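Local atomic coordinates of branched-chain phosphotransacylase (Enterococcus faecalis, PDB entry 1YCO), a protein that probably catalyses the transfer of acyl groups between coenzyme A and phosphate. Residues V217-T220 against I221-N225; I123-Q127 against A128-E132. One frame throughout, in Å; residues are numbered along the deposited sequence.

Interaction 1 (V217-T220 against I221-N225); sequences VVPT and IDVGN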
loop_
_atom_site.group_PDB
_atom_site.type_symbol
_atom_site.label_atom_id
_atom_site.label_comp_id
_atom_site.label_asym_id
_atom_site.label_seq_id
_atom_site.Cartn_x
_atom_site.Cartn_y
_atom_site.Cartn_z
ATOM N N VAL A 217 -9.606 -7.046 1.860
ATOM C CA VAL A 217 -8.726 -8.201 1.994
ATOM C C VAL A 217 -7.582 -8.081 0.966
ATOM O O VAL A 217 -7.810 -8.062 -0.250
ATOM C CB VAL A 217 -9.489 -9.533 1.748
ATOM C CG1 VAL A 217 -8.566 -10.728 1.973
ATOM C CG2 VAL A 217 -10.682 -9.624 2.662
ATOM N N VAL A 218 -6.355 -7.988 1.475
ATOM C CA VAL A 218 -5.159 -7.862 0.648
ATOM C C VAL A 218 -4.566 -9.222 0.317
ATOM O O VAL A 218 -4.877 -10.211 0.961
ATOM C CB VAL A 218 -4.082 -7.022 1.347
ATOM C CG1 VAL A 218 -4.611 -5.609 1.582
ATOM C CG2 VAL A 218 -3.701 -7.683 2.665
ATOM N N PRO A 219 -3.692 -9.280 -0.701
ATOM C CA PRO A 219 -3.046 -10.531 -1.131
ATOM C C PRO A 219 -1.849 -10.918 -0.273
ATOM O O PRO A 219 -1.588 -12.099 -0.049
ATOM C CB PRO A 219 -2.580 -10.223 -2.563
ATOM C CG PRO A 219 -3.277 -8.973 -2.949
ATOM C CD PRO A 219 -3.414 -8.201 -1.668
ATOM N N THR A 220 -1.122 -9.910 0.193
ATOM C CA THR A 220 0.082 -10.153 0.956
ATOM C C THR A 220 0.280 -9.146 2.085
ATOM O O THR A 220 -0.291 -8.051 2.070
ATOM C CB THR A 220 1.311 -10.088 0.029
ATOM O OG1 THR A 220 1.478 -8.747 -0.451
ATOM C CG2 THR A 220 1.126 -11.014 -1.164
ATOM N N ILE A 221 1.111 -9.520 3.054
ATOM C CA ILE A 221 1.396 -8.637 4.169
ATOM C C ILE A 221 1.953 -7.292 3.656
ATOM O O ILE A 221 1.629 -6.248 4.208
ATOM C CB ILE A 221 2.379 -9.328 5.196
ATOM C CG1 ILE A 221 1.602 -10.333 6.047
ATOM C CG2 ILE A 221 3.013 -8.300 6.132
ATOM C CD1 ILE A 221 2.425 -11.002 7.130
ATOM N N ASP A 222 2.761 -7.315 2.598
ATOM C CA ASP A 222 3.316 -6.076 2.050
ATOM C C ASP A 222 2.232 -5.073 1.642
ATOM O O ASP A 222 2.320 -3.883 1.953
ATOM C CB ASP A 222 4.223 -6.367 0.855
ATOM C CG ASP A 222 5.527 -7.038 1.272
ATOM O OD1 ASP A 222 6.280 -6.449 2.079
ATOM O OD2 ASP A 222 5.799 -8.162 0.809
ATOM N N VAL A 223 1.201 -5.555 0.966
ATOM C CA VAL A 223 0.128 -4.682 0.539
ATOM C C VAL A 223 -0.595 -4.105 1.772
ATOM O O VAL A 223 -0.702 -2.891 1.932
ATOM C CB VAL A 223 -0.854 -5.461 -0.369
ATOM C CG1 VAL A 223 -2.018 -4.585 -0.783
ATOM C CG2 VAL A 223 -0.110 -5.972 -1.600
ATOM N N GLY A 224 -1.073 -4.976 2.652
ATOM C CA GLY A 224 -1.764 -4.518 3.843
ATOM C C GLY A 224 -0.960 -3.577 4.730
ATOM O O GLY A 224 -1.488 -2.586 5.253
ATOM N N ASN A 225 0.319 -3.897 4.911
ATOM C CA ASN A 225 1.225 -3.090 5.726
ATOM C C ASN A 225 1.387 -1.704 5.120
ATOM O O ASN A 225 1.256 -0.693 5.805
ATOM C CB ASN A 225 2.615 -3.743 5.812
ATOM C CG ASN A 225 3.628 -2.884 6.574
ATOM O OD1 ASN A 225 3.686 -2.926 7.795
ATOM N ND2 ASN A 225 4.419 -2.096 5.846
#

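Interaction 2 (I123-Q127 against A128-E132); sequences IAPTQ and ATLIE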
loop_
_atom_site.group_PDB
_atom_site.type_symbol
_atom_site.label_atom_id
_atom_site.label_comp_id
_atom_site.label_asym_id
_atom_site.label_seq_id
_atom_site.Cartn_x
_atom_site.Cartn_y
_atom_site.Cartn_z
ATOM N N ILE A 123 1.937 -14.181 5.563
ATOM C CA ILE A 123 2.762 -13.555 4.539
ATOM C C ILE A 123 2.193 -13.473 3.130
ATOM O O ILE A 123 2.077 -12.387 2.559
ATOM C CB ILE A 123 4.119 -14.237 4.441
ATOM C CG1 ILE A 123 4.823 -14.164 5.796
ATOM C CG2 ILE A 123 4.974 -13.545 3.341
ATOM C CD1 ILE A 123 6.106 -14.986 5.858
ATOM N N ALA A 124 1.857 -14.621 2.565
ATOM C CA ALA A 124 1.337 -14.663 1.205
ATOM C C ALA A 124 0.325 -15.793 1.093
ATOM O O ALA A 124 0.549 -16.785 0.407
ATOM C CB ALA A 124 2.484 -14.877 0.225
ATOM N N PRO A 125 -0.824 -15.636 1.763
ATOM C CA PRO A 125 -1.927 -16.600 1.801
ATOM C C PRO A 125 -2.275 -17.307 0.487
ATOM O O PRO A 125 -2.290 -16.693 -0.585
ATOM C CB PRO A 125 -3.092 -15.762 2.314
ATOM C CG PRO A 125 -2.425 -14.742 3.179
ATOM C CD PRO A 125 -1.234 -14.351 2.362
ATOM N N THR A 126 -2.549 -18.602 0.598
ATOM C CA THR A 126 -2.974 -19.430 -0.528
ATOM C C THR A 126 -4.493 -19.288 -0.559
ATOM O O THR A 126 -5.072 -18.607 0.280
ATOM C CB THR A 126 -2.688 -20.925 -0.290
ATOM O OG1 THR A 126 -3.321 -21.337 0.931
ATOM C CG2 THR A 126 -1.197 -21.183 -0.202
ATOM N N GLN A 127 -5.144 -19.958 -1.496
ATOM C CA GLN A 127 -6.587 -19.859 -1.582
ATOM C C GLN A 127 -7.279 -20.327 -0.303
ATOM O O GLN A 127 -8.261 -19.733 0.139
ATOM C CB GLN A 127 -7.091 -20.668 -2.767
ATOM C CG GLN A 127 -8.601 -20.765 -2.847
ATOM C CD GLN A 127 -9.055 -21.470 -4.102
ATOM O OE1 GLN A 127 -8.238 -22.031 -4.835
ATOM N NE2 GLN A 127 -10.364 -21.453 -4.359
ATOM N N ALA A 128 -6.767 -21.399 0.291
ATOM C CA ALA A 128 -7.369 -21.939 1.504
ATOM C C ALA A 128 -7.215 -20.947 2.659
ATOM O O ALA A 128 -8.146 -20.713 3.429
ATOM C CB ALA A 128 -6.723 -23.274 1.856
ATOM N N THR A 129 -6.023 -20.374 2.759
ATOM C CA THR A 129 -5.717 -19.403 3.789
ATOM C C THR A 129 -6.533 -18.116 3.650
ATOM O O THR A 129 -7.069 -17.580 4.636
ATOM C CB THR A 129 -4.241 -19.049 3.758
ATOM O OG1 THR A 129 -3.474 -20.248 3.885
ATOM C CG2 THR A 129 -3.897 -18.088 4.893
ATOM N N LEU A 130 -6.631 -17.627 2.422
ATOM C CA LEU A 130 -7.370 -16.403 2.160
ATOM C C LEU A 130 -8.820 -16.653 2.550
ATOM O O LEU A 130 -9.454 -15.797 3.159
ATOM C CB LEU A 130 -7.249 -16.018 0.675
ATOM C CG LEU A 130 -7.274 -14.540 0.248
ATOM C CD1 LEU A 130 -8.644 -13.969 0.462
ATOM C CD2 LEU A 130 -6.222 -13.739 1.008
ATOM N N ILE A 131 -9.329 -17.841 2.221
ATOM C CA ILE A 131 -10.701 -18.207 2.565
ATOM C C ILE A 131 -10.925 -18.082 4.079
ATOM O O ILE A 131 -11.936 -17.532 4.513
ATOM C CB ILE A 131 -11.031 -19.649 2.092
ATOM C CG1 ILE A 131 -11.229 -19.648 0.571
ATOM C CG2 ILE A 131 -12.275 -20.178 2.798
ATOM C CD1 ILE A 131 -11.483 -21.017 -0.031
ATOM N N GLU A 132 -9.972 -18.570 4.870
ATOM C CA GLU A 132 -10.074 -18.484 6.320
ATOM C C GLU A 132 -9.902 -17.041 6.810
ATOM O O GLU A 132 -10.498 -16.661 7.816
ATOM C CB GLU A 132 -9.025 -19.380 6.998
ATOM C CG GLU A 132 -9.334 -20.888 6.982
ATOM C CD GLU A 132 -10.755 -21.206 7.438
ATOM O OE1 GLU A 132 -11.192 -20.661 8.475
ATOM O OE2 GLU A 132 -11.431 -22.005 6.756
HETATM O O HOH W 1 -0.992 -19.675 2.997
#

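Interaction 1 (V217-T220 against I221-N225)
Ile221 begins the helix directly after the N-cap residue Thr220, its CB bond directed away from the incoming loop. The hydroxyl of Thr220 lies over the opening helical turn. At Asp222 the touch is light, CB against that hydroxyl, and the carboxylate turns elsewhere, its OD1 accepting hydrogen bonds from Ala156 N and Ser166 OG of the second subunit. Val223 makes the main side-chain contacts with the incoming loop. Its CG1, anti to the backbone N (chi1 178°), reaches back to CG1 of Val218 at 3.7 Å, the two valines passing one another head to tail. The other branch, CG2, sits 3.4 Å from Thr220 OG1, and CB lies 4.0 Å from CD of Pro219, whose ring crosses the valine at about a right angle. Gly224 then closes the first helical turn: its N donates to Thr220 O at 3.2 Å, with a nearly straight N-H...O angle of 169°. The methyls of Val218 rest against the same glycine, CG2 lying 3.9 Å from Gly224 CA. This buried turn carries the chain from strand 215-217, which runs between strands 150-154 and 113-117 of the mixed sheet, into helix 221-234, whose start packs against the second subunit, Val223 meeting Val223 of that chain.

Interaction 2 (I123-Q127 against A128-E132)
Thr126 and Thr129 join their hydroxyls at the start of helix 127-143, OG1 to OG1 at 3.2 Å, and either may be the donor. The two side chains cross at about a right angle. Thr126 is the N-cap; with chi1 at 56° its OG1 is placed between its own backbone N and carbonyl carbon, from where it leans over the first turn. A water ties the pair together, 2.7 Å from Thr129 OG1 and accepting from Thr126 N at 3.1 Å, so that hydroxyl, water and backbone amide form a small polar cluster. The other branch of Thr129 serves a different neighbour: CG2 packs on CB of Pro125 at 3.6 Å, and Leu130 CD2 touches the same proline carbon from the next position of the helix. Beneath these side chains run the first backbone bonds of the helix. Leu130 N donates to Thr126 O at 2.8 Å, while Ile131 N donates to Gln127 O at 3.0 Å. Ile131 also lays CG1 close to that oxygen, and its CD1 runs beside Gln127 CG, 4.0 Å away, the two chains pointing the same way. Farther out, helix 165-177 flanks this pair, with Leu169 and Glu172 on Gln127 and His176 and Phe177 on Ile131, whereas Asn122 packs on Thr129. The chemistry is thus divided: the two hydroxyls pair with each other and share a water with the Thr126 amide on the polar side of this helix start, while Pro125 packs its ring on Thr129 and Leu130.

Interactions 1 and 2 show one solution used twice: each begins a helix with a threonine N-cap whose carbonyl accepts from the amide four residues on, and each sets an apolar residue of the incoming loop against that first turn. Their centres lie 11 Å apart and they touch directly. Ile221 N approaches Ile123 O at 3.1 Å, a probable hydrogen bond that joins the start of helix 221-234 to the loop before helix 127-143. Pro219 O lies 3.3 Å from Pro125 CD, and at the other end of the shared boundary Val217 CG1 packs on Leu130 CD1 at 3.6 Å. Interaction 1 is buried and its helix start faces the second subunit, whereas 123-132 lies at the surface.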